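Side-chain contact in uncharacterized protein (PDB 2CYJ), which is of unknown function but is a Pyrococcus horikoshii member of the DUF498/DUF598 (Mth938-like) family: residues H20-V23 and R29-R32. Residues are numbered along the deposited sequence; the frame is centred on the assembly and turned at random.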
loop_
_atom_site.group_PDB
_atom_site.type_symbol
_atom_site.label_atom_id
_atom_site.label_comp_id
_atom_site.label_asym_id
_atom_site.label_seq_id
_atom_site.Cartn_x
_atom_site.Cartn_y
_atom_site.Cartn_z
ATOM N N HIS A 20 10.639 5.257 -3.188
ATOM C CA HIS A 20 9.536 5.067 -4.113
ATOM C C HIS A 20 8.463 4.214 -3.446
ATOM O O HIS A 20 8.682 3.646 -2.369
ATOM C CB HIS A 20 10.059 4.359 -5.366
ATOM C CG HIS A 20 10.697 3.036 -5.079
ATOM N ND1 HIS A 20 9.958 1.894 -4.853
ATOM C CD2 HIS A 20 11.995 2.677 -4.945
ATOM C CE1 HIS A 20 10.775 0.889 -4.592
ATOM N NE2 HIS A 20 12.017 1.336 -4.641
ATOM N N ASP A 21 7.312 4.112 -4.100
ATOM C CA ASP A 21 6.194 3.347 -3.571
ATOM C C ASP A 21 6.508 1.860 -3.473
ATOM O O ASP A 21 7.245 1.308 -4.298
ATOM C CB ASP A 21 4.966 3.545 -4.458
ATOM C CG ASP A 21 4.401 4.949 -4.379
ATOM O OD1 ASP A 21 5.007 5.836 -3.740
ATOM O OD2 ASP A 21 3.333 5.166 -4.974
ATOM N N ILE A 22 5.918 1.209 -2.480
ATOM C CA ILE A 22 6.140 -0.213 -2.266
ATOM C C ILE A 22 4.876 -0.948 -1.865
ATOM O O ILE A 22 3.876 -0.342 -1.466
ATOM C CB ILE A 22 7.200 -0.480 -1.151
ATOM C CG1 ILE A 22 6.767 0.160 0.175
ATOM C CG2 ILE A 22 8.563 0.054 -1.592
ATOM C CD1 ILE A 22 7.675 -0.197 1.356
ATOM N N VAL A 23 4.948 -2.267 -2.005
ATOM C CA VAL A 23 3.889 -3.178 -1.619
ATOM C C VAL A 23 4.519 -4.131 -0.603
ATOM O O VAL A 23 5.579 -4.710 -0.851
ATOM C CB VAL A 23 3.355 -3.984 -2.828
ATOM C CG1 VAL A 23 2.305 -4.992 -2.373
ATOM C CG2 VAL A 23 2.754 -3.034 -3.844
ATOM N N ARG A 29 7.311 -9.937 2.596
ATOM C CA ARG A 29 8.054 -9.722 1.358
ATOM C C ARG A 29 7.711 -8.311 0.882
ATOM O O ARG A 29 6.568 -7.864 1.010
ATOM C CB ARG A 29 7.636 -10.736 0.297
ATOM C CG ARG A 29 8.125 -12.139 0.588
ATOM C CD ARG A 29 7.548 -13.142 -0.386
ATOM N NE ARG A 29 7.918 -14.499 -0.001
ATOM C CZ ARG A 29 7.385 -15.599 -0.525
ATOM N NH1 ARG A 29 6.453 -15.505 -1.463
ATOM N NH2 ARG A 29 7.783 -16.791 -0.104
ATOM N N ILE A 30 8.702 -7.612 0.346
ATOM C CA ILE A 30 8.501 -6.254 -0.147
ATOM C C ILE A 30 8.836 -6.173 -1.631
ATOM O O ILE A 30 9.856 -6.706 -2.076
ATOM C CB ILE A 30 9.395 -5.242 0.606
ATOM C CG1 ILE A 30 9.088 -5.278 2.105
ATOM C CG2 ILE A 30 9.171 -3.836 0.051
ATOM C CD1 ILE A 30 10.006 -4.395 2.930
ATOM N N GLU A 31 7.966 -5.521 -2.396
ATOM C CA GLU A 31 8.188 -5.330 -3.827
ATOM C C GLU A 31 7.885 -3.885 -4.182
ATOM O O GLU A 31 7.195 -3.176 -3.444
ATOM C CB GLU A 31 7.259 -6.199 -4.673
ATOM C CG GLU A 31 7.535 -7.683 -4.674
ATOM C CD GLU A 31 6.879 -8.352 -5.868
ATOM O OE1 GLU A 31 6.802 -7.703 -6.932
ATOM O OE2 GLU A 31 6.455 -9.521 -5.757
ATOM N N ARG A 32 8.383 -3.442 -5.328
ATOM C CA ARG A 32 8.103 -2.086 -5.752
ATOM C C ARG A 32 6.639 -2.028 -6.202
ATOM O O ARG A 32 6.080 -3.017 -6.689
ATOM C CB ARG A 32 9.024 -1.681 -6.912
ATOM C CG ARG A 32 8.797 -2.452 -8.200
ATOM C CD ARG A 32 9.614 -1.864 -9.353
ATOM N NE ARG A 32 9.103 -0.563 -9.772
ATOM C CZ ARG A 32 8.093 -0.388 -10.622
ATOM N NH1 ARG A 32 7.473 -1.429 -11.166
ATOM N NH2 ARG A 32 7.694 0.840 -10.920
#
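A beta hairpin formed by strands 22-24 and 30-32 builds the edge of the five-stranded mixed sheet, with 30-32 as an outermost strand and 22-24 lying between it and 110-115. Val23 and Glu31 form an antiparallel hydrogen-bonded pair: Val23 N donates to Glu31 O at 2.8 Å, and Glu31 N returns a nearly straight bond (167°) to Val23 O. The beta-branched Val23 suits the strand and its side chain packs on Leu111 and Tyr56, whereas Glu31, on the same face, leads its end away from strand 22-24, as suits an exposed residue. On the opposite face, Ile22 and Ile30 meet obliquely, Ile22 CB lying 4.1 Å from Ile30 CG2, and both rest on Ile13 of strand 10-13. The guanidinium of Arg32, its chain bent at chi3, forms a salt bridge with Glu36. The aliphatic base of Arg32 is met obliquely by the imidazole of His20, His20 CE1 standing 3.9 Å from Arg32 CB. His20 ND1 also donates to Asp21 O; with an alanine in place of His20, Asp21 O is likely to lose this donor and the CB of Arg32 its ring neighbour. His20 has CG between its backbone N and carbonyl carbon (chi1 58°), which lets ND1 reach Asp21 O at 2.8 Å, from above the carbonyl plane.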